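Local atomic coordinates of ABC transporter, substrate binding protein (Aeropyrum pernix, PDB entry 3EAF), a protein that probably captures a small solute outside the cell and hands it to an ABC transporter, as other periplasmic-type binding proteins do. Residues A[30-38]-A[271-281]; A[298-307]-A[320-331]. All blocks are in the same frame, centred on the assembly; numbering follows the deposited sequence.

Interaction 1. Residues A[30-38]-A[271-281]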
loop_
_atom_site.group_PDB
_atom_site.type_symbol
_atom_site.label_atom_id
_atom_site.label_comp_id
_atom_site.label_asym_id
_atom_site.label_seq_id
_atom_site.Cartn_x
_atom_site.Cartn_y
_atom_site.Cartn_z
ATOM N N LEU A 30 0.197 -13.632 10.352
ATOM C CA LEU A 30 1.501 -14.296 10.402
ATOM C C LEU A 30 2.490 -13.518 11.257
ATOM O O LEU A 30 3.177 -14.098 12.092
ATOM C CB LEU A 30 2.089 -14.488 9.006
ATOM C CG LEU A 30 1.694 -15.730 8.206
ATOM C CD1 LEU A 30 2.490 -15.734 6.910
ATOM C CD2 LEU A 30 1.920 -17.022 9.003
ATOM N N ALA A 31 2.547 -12.204 11.051
ATOM C CA ALA A 31 3.472 -11.332 11.787
ATOM C C ALA A 31 3.168 -11.256 13.281
ATOM O O ALA A 31 4.082 -11.352 14.102
ATOM C CB ALA A 31 3.499 -9.935 11.173
ATOM N N PHE A 32 1.895 -11.082 13.629
ATOM C CA PHE A 32 1.482 -11.095 15.031
ATOM C C PHE A 32 1.901 -12.400 15.717
ATOM O O PHE A 32 2.508 -12.383 16.797
ATOM C CB PHE A 32 -0.027 -10.900 15.160
ATOM C CG PHE A 32 -0.481 -9.463 15.031
ATOM C CD1 PHE A 32 0.074 -8.458 15.831
ATOM C CD2 PHE A 32 -1.499 -9.125 14.138
ATOM C CE1 PHE A 32 -0.361 -7.127 15.720
ATOM C CE2 PHE A 32 -1.947 -7.794 14.015
ATOM C CZ PHE A 32 -1.381 -6.799 14.808
ATOM N N LYS A 33 1.590 -13.527 15.084
ATOM C CA LYS A 33 1.902 -14.827 15.669
ATOM C C LYS A 33 3.413 -15.036 15.749
ATOM O O LYS A 33 3.915 -15.544 16.756
ATOM C CB LYS A 33 1.242 -15.964 14.885
ATOM C CG LYS A 33 -0.286 -15.960 14.939
ATOM C CD LYS A 33 -0.842 -17.017 14.005
ATOM C CE LYS A 33 -2.349 -17.198 14.161
ATOM N NZ LYS A 33 -2.796 -18.368 13.355
ATOM N N TYR A 34 4.125 -14.625 14.698
ATOM C CA TYR A 34 5.582 -14.772 14.620
ATOM C C TYR A 34 6.296 -14.035 15.732
ATOM O O TYR A 34 7.021 -14.654 16.513
ATOM C CB TYR A 34 6.116 -14.305 13.266
ATOM C CG TYR A 34 7.614 -14.465 13.080
ATOM C CD1 TYR A 34 8.181 -15.721 12.843
ATOM C CD2 TYR A 34 8.461 -13.362 13.131
ATOM C CE1 TYR A 34 9.556 -15.868 12.664
ATOM C CE2 TYR A 34 9.841 -13.497 12.956
ATOM C CZ TYR A 34 10.380 -14.747 12.718
ATOM O OH TYR A 34 11.740 -14.879 12.542
ATOM N N PHE A 35 6.090 -12.722 15.809
ATOM C CA PHE A 35 6.809 -11.904 16.779
ATOM C C PHE A 35 6.385 -12.192 18.223
ATOM O O PHE A 35 7.226 -12.170 19.131
ATOM C CB PHE A 35 6.725 -10.415 16.428
ATOM C CG PHE A 35 7.433 -10.058 15.140
ATOM C CD1 PHE A 35 8.820 -10.156 15.042
ATOM C CD2 PHE A 35 6.712 -9.634 14.026
ATOM C CE1 PHE A 35 9.479 -9.835 13.856
ATOM C CE2 PHE A 35 7.365 -9.303 12.830
ATOM C CZ PHE A 35 8.744 -9.409 12.747
ATOM N N ASN A 36 5.102 -12.487 18.434
ATOM C CA ASN A 36 4.644 -12.935 19.756
ATOM C C ASN A 36 5.481 -14.120 20.261
ATOM O O ASN A 36 6.039 -14.074 21.365
ATOM C CB ASN A 36 3.150 -13.295 19.745
ATOM C CG ASN A 36 2.245 -12.083 19.977
ATOM O OD1 ASN A 36 2.653 -11.092 20.578
ATOM N ND2 ASN A 36 1.002 -12.172 19.509
ATOM N N GLU A 37 5.578 -15.150 19.421
ATOM C CA GLU A 37 6.281 -16.393 19.733
ATOM C C GLU A 37 7.803 -16.210 19.861
ATOM O O GLU A 37 8.427 -16.783 20.760
ATOM C CB GLU A 37 5.937 -17.454 18.667
ATOM C CG GLU A 37 6.659 -18.809 18.788
ATOM C CD GLU A 37 6.204 -19.646 19.972
ATOM O OE1 GLU A 37 5.039 -19.517 20.414
ATOM O OE2 GLU A 37 7.021 -20.453 20.466
ATOM N N LYS A 38 8.398 -15.427 18.964
ATOM C CA LYS A 38 9.841 -15.169 19.023
ATOM C C LYS A 38 10.190 -14.327 20.251
ATOM O O LYS A 38 11.262 -14.486 20.836
ATOM C CB LYS A 38 10.338 -14.479 17.745
ATOM C CG LYS A 38 10.402 -15.379 16.503
ATOM C CD LYS A 38 11.532 -16.390 16.586
ATOM C CE LYS A 38 11.665 -17.174 15.290
ATOM N NZ LYS A 38 12.614 -18.327 15.405
ATOM N N THR A 271 12.412 -13.858 6.891
ATOM C CA THR A 271 11.675 -13.754 8.151
ATOM C C THR A 271 10.211 -14.183 7.959
ATOM O O THR A 271 9.659 -14.926 8.775
ATOM C CB THR A 271 11.774 -12.317 8.724
ATOM O OG1 THR A 271 13.136 -12.038 9.089
ATOM C CG2 THR A 271 10.883 -12.131 9.938
ATOM N N ILE A 272 9.598 -13.720 6.869
ATOM C CA ILE A 272 8.230 -14.106 6.520
ATOM C C ILE A 272 8.129 -15.610 6.222
ATOM O O ILE A 272 7.209 -16.276 6.692
ATOM C CB ILE A 272 7.649 -13.241 5.353
ATOM C CG1 ILE A 272 7.643 -11.758 5.758
ATOM C CG2 ILE A 272 6.228 -13.715 4.980
ATOM C CD1 ILE A 272 7.263 -10.760 4.656
ATOM N N PHE A 273 9.081 -16.139 5.457
ATOM C CA PHE A 273 9.127 -17.573 5.163
ATOM C C PHE A 273 9.239 -18.441 6.416
ATOM O O PHE A 273 8.643 -19.517 6.476
ATOM C CB PHE A 273 10.258 -17.902 4.177
ATOM C CG PHE A 273 9.912 -17.591 2.748
ATOM C CD1 PHE A 273 8.725 -18.068 2.189
ATOM C CD2 PHE A 273 10.766 -16.837 1.959
ATOM C CE1 PHE A 273 8.396 -17.789 0.873
ATOM C CE2 PHE A 273 10.439 -16.550 0.630
ATOM C CZ PHE A 273 9.254 -17.026 0.092
ATOM N N GLU A 274 9.986 -17.967 7.413
ATOM C CA GLU A 274 10.079 -18.680 8.687
ATOM C C GLU A 274 8.739 -18.624 9.427
ATOM O O GLU A 274 8.287 -19.634 9.977
ATOM C CB GLU A 274 11.214 -18.144 9.570
ATOM C CG GLU A 274 11.565 -19.106 10.725
ATOM C CD GLU A 274 12.389 -18.478 11.841
ATOM O OE1 GLU A 274 12.710 -17.274 11.770
ATOM O OE2 GLU A 274 12.712 -19.203 12.812
ATOM N N ALA A 275 8.108 -17.448 9.427
ATOM C CA ALA A 275 6.786 -17.276 10.032
ATOM C C ALA A 275 5.784 -18.256 9.431
ATOM O O ALA A 275 5.038 -18.918 10.159
ATOM C CB ALA A 275 6.304 -15.836 9.877
ATOM N N ALA A 276 5.805 -18.364 8.103
ATOM C CA ALA A 276 4.983 -19.323 7.370
ATOM C C ALA A 276 5.229 -20.777 7.804
ATOM O O ALA A 276 4.273 -21.513 8.071
ATOM C CB ALA A 276 5.197 -19.162 5.874
ATOM N N ARG A 277 6.498 -21.186 7.893
ATOM C CA ARG A 277 6.820 -22.558 8.315
ATOM C C ARG A 277 6.306 -22.851 9.720
ATOM O O ARG A 277 5.745 -23.910 9.962
ATOM C CB ARG A 277 8.324 -22.853 8.241
ATOM C CG ARG A 277 8.897 -22.970 6.830
ATOM C CD ARG A 277 10.367 -23.461 6.853
ATOM N NE ARG A 277 11.272 -22.533 7.547
ATOM C CZ ARG A 277 11.916 -21.520 6.966
ATOM N NH1 ARG A 277 11.775 -21.282 5.667
ATOM N NH2 ARG A 277 12.708 -20.739 7.688
HETATM N N MSE A 278 6.502 -21.903 10.634
HETATM C CA MSE A 278 6.098 -22.053 12.037
HETATM C C MSE A 278 4.581 -22.089 12.235
HETATM O O MSE A 278 4.091 -22.589 13.252
HETATM C CB MSE A 278 6.703 -20.937 12.884
HETATM C CG MSE A 278 8.208 -21.037 13.042
HETATM SE SE MSE A 278 8.982 -19.421 13.800
HETATM C CE MSE A 278 8.071 -19.401 15.532
ATOM N N ASN A 279 3.845 -21.564 11.258
ATOM C CA ASN A 279 2.394 -21.500 11.347
ATOM C C ASN A 279 1.653 -22.335 10.291
ATOM O O ASN A 279 0.468 -22.137 10.049
ATOM C CB ASN A 279 1.942 -20.036 11.364
ATOM C CG ASN A 279 2.368 -19.316 12.638
ATOM O OD1 ASN A 279 1.714 -19.421 13.672
ATOM N ND2 ASN A 279 3.468 -18.580 12.563
ATOM N N GLY A 280 2.358 -23.282 9.685
ATOM C CA GLY A 280 1.749 -24.237 8.763
ATOM C C GLY A 280 1.162 -23.616 7.509
ATOM O O GLY A 280 0.152 -24.100 6.988
ATOM N N VAL A 281 1.793 -22.541 7.034
ATOM C CA VAL A 281 1.404 -21.877 5.787
ATOM C C VAL A 281 2.379 -22.271 4.678
ATOM O O VAL A 281 3.594 -22.110 4.816
ATOM C CB VAL A 281 1.367 -20.325 5.948
ATOM C CG1 VAL A 281 1.193 -19.631 4.603
ATOM C CG2 VAL A 281 0.259 -19.908 6.911
HETATM O O HOH W 1 4.778 -18.286 15.315
HETATM O O HOH W 2 -0.611 -21.052 13.867
#
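A knob-into-hole contact joins helices 18-38 and 267-278, with Tyr34 as the knob among Thr271, Glu274, Ala275 and Met278. Its CG lies anti to the backbone N (chi1 -178°), which sends the ring across the second helix, where Tyr34 CD1 rests 3.5 Å from Ala275 CB. The small alanine lets the axes of the segments 30-38 and 271-278 approach to 9.4 Å while crossing at 87°. Thr271 contributes its methyl, CG2, to the ring, while its hydroxyl bonds back to Glu267. At the far end Tyr34 OH donates to Glu274 OE1 (2.7 Å) from above the carboxylate plane, and Lys38 NZ makes a salt bridge to Glu274 OE2 (2.7 Å) on the syn side but tilted out of that plane. In this periplasmic-binding-protein fold the two helices lie far apart in sequence and pack against each other in the same lobe. Met278, a selenomethionine, makes an oblique Met-aromatic contact, its SE 3.8 Å from Tyr34 CE1. A leucine in place of Tyr34 would probably leave Glu274 OE1 without its hydroxyl mate and open a gap between Thr271 and Met278. Farther along, Leu30 CD2 reaches Val281 CG2 (3.9 Å) and Asn279 CB. Asn279 ND2 donates to Ala275 O (2.9 Å), tying the residue just past the helix back to its last turn.

Interaction 2. Residues A[298-307]-A[320-331]. With MG (magnesium ion), chain C.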
loop_
_atom_site.group_PDB
_atom_site.type_symbol
_atom_site.label_atom_id
_atom_site.label_comp_id
_atom_site.label_asym_id
_atom_site.label_seq_id
_atom_site.Cartn_x
_atom_site.Cartn_y
_atom_site.Cartn_z
ATOM N N TRP A 298 5.181 -5.408 11.568
ATOM C CA TRP A 298 6.601 -5.326 11.922
ATOM C C TRP A 298 7.000 -3.909 12.317
ATOM O O TRP A 298 7.794 -3.725 13.243
ATOM C CB TRP A 298 7.487 -5.796 10.766
ATOM C CG TRP A 298 8.865 -6.279 11.171
ATOM C CD1 TRP A 298 9.475 -6.151 12.397
ATOM C CD2 TRP A 298 9.807 -6.954 10.329
ATOM N NE1 TRP A 298 10.728 -6.725 12.366
ATOM C CE2 TRP A 298 10.959 -7.216 11.108
ATOM C CE3 TRP A 298 9.790 -7.363 8.984
ATOM C CZ2 TRP A 298 12.086 -7.866 10.586
ATOM C CZ3 TRP A 298 10.913 -8.022 8.471
ATOM C CH2 TRP A 298 12.037 -8.271 9.277
ATOM N N LEU A 299 6.468 -2.913 11.609
ATOM C CA LEU A 299 6.728 -1.522 11.957
ATOM C C LEU A 299 6.273 -1.233 13.388
ATOM O O LEU A 299 6.965 -0.547 14.133
ATOM C CB LEU A 299 6.056 -0.557 10.962
ATOM C CG LEU A 299 6.305 0.944 11.193
ATOM C CD1 LEU A 299 7.768 1.319 10.892
ATOM C CD2 LEU A 299 5.346 1.797 10.368
ATOM N N LEU A 300 5.104 -1.754 13.762
ATOM C CA LEU A 300 4.611 -1.649 15.135
ATOM C C LEU A 300 5.563 -2.316 16.143
ATOM O O LEU A 300 5.868 -1.740 17.195
ATOM C CB LEU A 300 3.202 -2.251 15.245
ATOM C CG LEU A 300 2.580 -2.366 16.635
ATOM C CD1 LEU A 300 2.322 -0.984 17.233
ATOM C CD2 LEU A 300 1.303 -3.190 16.585
ATOM N N ILE A 301 6.021 -3.523 15.819
ATOM C CA ILE A 301 6.974 -4.261 16.659
ATOM C C ILE A 301 8.228 -3.433 16.928
ATOM O O ILE A 301 8.690 -3.341 18.069
ATOM C CB ILE A 301 7.395 -5.617 16.005
ATOM C CG1 ILE A 301 6.181 -6.534 15.778
ATOM C CG2 ILE A 301 8.496 -6.314 16.813
ATOM C CD1 ILE A 301 5.264 -6.699 16.968
ATOM N N LYS A 302 8.767 -2.822 15.874
ATOM C CA LYS A 302 9.959 -1.982 15.998
ATOM C C LYS A 302 9.704 -0.778 16.910
ATOM O O LYS A 302 10.574 -0.405 17.701
ATOM C CB LYS A 302 10.484 -1.563 14.615
ATOM C CG LYS A 302 10.977 -2.738 13.750
ATOM C CD LYS A 302 12.500 -2.915 13.766
ATOM C CE LYS A 302 12.922 -3.997 12.789
ATOM N NZ LYS A 302 14.376 -4.018 12.499
ATOM N N ALA A 303 8.506 -0.195 16.820
ATOM C CA ALA A 303 8.108 0.899 17.716
ATOM C C ALA A 303 8.114 0.447 19.185
ATOM O O ALA A 303 8.666 1.125 20.041
ATOM C CB ALA A 303 6.735 1.450 17.328
ATOM N N ILE A 304 7.507 -0.707 19.457
ATOM C CA ILE A 304 7.474 -1.294 20.805
ATOM C C ILE A 304 8.879 -1.576 21.351
ATOM O O ILE A 304 9.161 -1.312 22.521
ATOM C CB ILE A 304 6.617 -2.592 20.848
ATOM C CG1 ILE A 304 5.166 -2.277 20.477
ATOM C CG2 ILE A 304 6.702 -3.260 22.238
ATOM C CD1 ILE A 304 4.360 -3.485 20.095
ATOM N N GLU A 305 9.749 -2.101 20.494
ATOM C CA GLU A 305 11.142 -2.367 20.859
ATOM C C GLU A 305 11.940 -1.092 21.138
ATOM O O GLU A 305 13.046 -1.158 21.678
ATOM C CB GLU A 305 11.832 -3.192 19.773
ATOM C CG GLU A 305 11.305 -4.605 19.649
ATOM C CD GLU A 305 11.819 -5.336 18.425
ATOM O OE1 GLU A 305 12.209 -4.676 17.427
ATOM O OE2 GLU A 305 11.817 -6.587 18.451
ATOM N N SER A 306 11.363 0.057 20.772
ATOM C CA SER A 306 11.988 1.372 20.926
ATOM C C SER A 306 11.507 2.142 22.159
ATOM O O SER A 306 12.002 3.242 22.427
ATOM C CB SER A 306 11.731 2.228 19.679
ATOM O OG SER A 306 12.201 1.584 18.510
ATOM N N VAL A 307 10.539 1.588 22.891
ATOM C CA VAL A 307 10.020 2.247 24.097
ATOM C C VAL A 307 10.327 1.468 25.377
ATOM O O VAL A 307 10.618 0.267 25.334
ATOM C CB VAL A 307 8.491 2.557 24.014
ATOM C CG1 VAL A 307 8.186 3.443 22.822
ATOM C CG2 VAL A 307 7.652 1.285 23.970
ATOM N N LEU A 320 4.102 4.987 21.345
ATOM C CA LEU A 320 4.364 4.356 20.047
ATOM C C LEU A 320 4.528 5.382 18.926
ATOM O O LEU A 320 5.444 5.256 18.107
ATOM C CB LEU A 320 3.257 3.350 19.694
ATOM C CG LEU A 320 3.171 2.082 20.555
ATOM C CD1 LEU A 320 1.929 1.283 20.208
ATOM C CD2 LEU A 320 4.421 1.215 20.411
ATOM N N LYS A 321 3.650 6.391 18.898
ATOM C CA LYS A 321 3.753 7.486 17.913
ATOM C C LYS A 321 5.102 8.192 17.983
ATOM O O LYS A 321 5.740 8.441 16.961
ATOM C CB LYS A 321 2.639 8.528 18.090
ATOM C CG LYS A 321 3.080 9.958 17.667
ATOM C CD LYS A 321 1.932 10.910 17.526
ATOM C CE LYS A 321 2.258 12.297 18.077
ATOM N NZ LYS A 321 3.396 13.001 17.431
ATOM N N GLU A 322 5.522 8.523 19.199
ATOM C CA GLU A 322 6.742 9.285 19.407
ATOM C C GLU A 322 7.988 8.477 19.036
ATOM O O GLU A 322 8.943 9.025 18.478
ATOM C CB GLU A 322 6.790 9.824 20.840
ATOM C CG GLU A 322 5.707 10.889 21.094
ATOM C CD GLU A 322 5.760 11.518 22.471
ATOM O OE1 GLU A 322 6.631 11.141 23.292
ATOM O OE2 GLU A 322 4.911 12.403 22.744
ATOM N N ALA A 323 7.955 7.177 19.328
ATOM C CA ALA A 323 9.009 6.253 18.926
ATOM C C ALA A 323 9.125 6.153 17.407
ATOM O O ALA A 323 10.226 6.087 16.876
ATOM C CB ALA A 323 8.768 4.869 19.532
ATOM N N LEU A 324 7.988 6.131 16.710
ATOM C CA LEU A 324 7.997 6.072 15.246
ATOM C C LEU A 324 8.579 7.353 14.627
ATOM O O LEU A 324 9.138 7.322 13.533
ATOM C CB LEU A 324 6.593 5.779 14.700
ATOM C CG LEU A 324 6.067 4.348 14.904
ATOM C CD1 LEU A 324 4.536 4.289 14.766
ATOM C CD2 LEU A 324 6.745 3.360 13.953
ATOM N N GLU A 325 8.458 8.464 15.351
ATOM C CA GLU A 325 8.991 9.758 14.914
ATOM C C GLU A 325 10.468 9.974 15.270
ATOM O O GLU A 325 11.125 10.850 14.703
ATOM C CB GLU A 325 8.138 10.901 15.485
ATOM C CG GLU A 325 6.762 11.013 14.841
ATOM C CD GLU A 325 5.890 12.094 15.450
ATOM O OE1 GLU A 325 6.063 12.413 16.645
ATOM O OE2 GLU A 325 5.011 12.618 14.729
ATOM N N ALA A 326 10.992 9.168 16.193
ATOM C CA ALA A 326 12.329 9.397 16.741
ATOM C C ALA A 326 13.386 8.423 16.232
ATOM O O ALA A 326 14.538 8.505 16.648
ATOM C CB ALA A 326 12.283 9.370 18.275
ATOM N N ASN A 327 13.001 7.514 15.339
ATOM C CA ASN A 327 13.892 6.439 14.901
ATOM C C ASN A 327 13.802 6.163 13.401
ATOM O O ASN A 327 12.733 6.290 12.803
ATOM C CB ASN A 327 13.575 5.130 15.649
ATOM C CG ASN A 327 13.677 5.267 17.154
ATOM O OD1 ASN A 327 12.662 5.389 17.849
ATOM N ND2 ASN A 327 14.900 5.250 17.670
ATOM N N THR A 328 14.933 5.774 12.815
ATOM C CA THR A 328 14.982 5.244 11.459
ATOM C C THR A 328 14.799 3.728 11.508
ATOM O O THR A 328 15.444 3.055 12.313
ATOM C CB THR A 328 16.313 5.616 10.778
ATOM O OG1 THR A 328 16.338 7.028 10.559
ATOM C CG2 THR A 328 16.487 4.896 9.438
ATOM N N PHE A 329 13.916 3.196 10.664
ATOM C CA PHE A 329 13.589 1.768 10.699
ATOM C C PHE A 329 13.983 1.035 9.427
ATOM O O PHE A 329 13.844 1.562 8.315
ATOM C CB PHE A 329 12.087 1.556 10.948
ATOM C CG PHE A 329 11.594 2.137 12.243
ATOM C CD1 PHE A 329 11.748 1.443 13.439
ATOM C CD2 PHE A 329 10.968 3.376 12.269
ATOM C CE1 PHE A 329 11.292 1.977 14.637
ATOM C CE2 PHE A 329 10.517 3.917 13.460
ATOM C CZ PHE A 329 10.668 3.219 14.643
ATOM N N ASP A 330 14.469 -0.189 9.598
ATOM C CA ASP A 330 14.686 -1.087 8.472
ATOM C C ASP A 330 13.943 -2.390 8.743
ATOM O O ASP A 330 14.124 -3.022 9.790
ATOM C CB ASP A 330 16.181 -1.343 8.226
ATOM C CG ASP A 330 16.431 -2.370 7.115
ATOM O OD1 ASP A 330 15.751 -2.319 6.072
ATOM O OD2 ASP A 330 17.313 -3.236 7.288
ATOM N N LEU A 331 13.099 -2.777 7.797
ATOM C CA LEU A 331 12.287 -3.974 7.936
ATOM C C LEU A 331 12.913 -5.102 7.128
ATOM O O LEU A 331 12.358 -5.562 6.128
ATOM C CB LEU A 331 10.840 -3.684 7.510
ATOM C CG LEU A 331 9.820 -3.147 8.534
ATOM C CD1 LEU A 331 10.420 -2.443 9.767
ATOM C CD2 LEU A 331 8.809 -2.238 7.848
HETATM MG MG MG C . 12.020 10.583 12.435
HETATM O O HOH W 3 15.117 -1.049 12.230
HETATM O O HOH W 4 11.177 8.437 12.424
HETATM O O HOH W 5 14.246 10.776 13.576
HETATM O O HOH W 6 12.883 12.673 11.219
#
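Lys302 NZ donates to Asp330 O (2.9 Å), arriving nearly in line with the carbonyl, and also to a water, which in turn accepts from Asp330 N. The ammonium thus grips the backbone of 320-331 twice, directly and through the water, whereas the carboxylate of Asp330 turns to Gly333 N. A long, flexible side chain suits this place: the bend at chi2 (-99°) carries the amine to the loop, while Lys302 CB lies 3.5 Å from Phe329 CD1. The Phe329 ring is also met by Leu299 CD1 and, near its plane at the edge, by Ser306 OG, whose hydroxyl donates to Lys302 O. Trp298 lays one face of its indole against the backbone of Leu331.

Between the helices the side chains are aliphatic. Ala303 CB fits against Leu324 CG (3.8 Å) and Leu320 CD2; with an alanine on each helix, Ala303 and Ala323, the axes of 298-304 and 320-326 come within 8.9 Å at 95°. Leu320 CD2 also touches Ile304 CG1 (3.6 Å), the two side chains pointing the same way. Ala323 CB meets Val307 CG1 (3.6 Å) in the turn beyond helix 298-304. Glu325 O binds the magnesium ion (2.5 Å), and a metal-bound water donates to Leu324 O and Asn327 O. Asp340 and Tyr341 complete the protein ligands of this magnesium site, set beside a helix pair of the periplasmic-binding-protein fold.

Helix 288-304 stands between the two contacts: interaction 2 uses its C-terminal part, and the helices of interaction 1 lean on it too. Phe35 CZ lies 3.4 Å from Trp298 CD1, and Thr271 also packs on Trp298, so the indole that faces 320-331 in interaction 2 borders interaction 1 as well. The centres of the two contacts are about 20 Å apart. Both pair helices at nearly a right angle, but interaction 2 is buried and mostly aliphatic, with one lysine-carbonyl bond, whereas interaction 1 is only partly buried and adds a carboxylate gripped by hydroxyl and ammonium. The magnesium ion belongs to interaction 2; interaction 1 lies away from it.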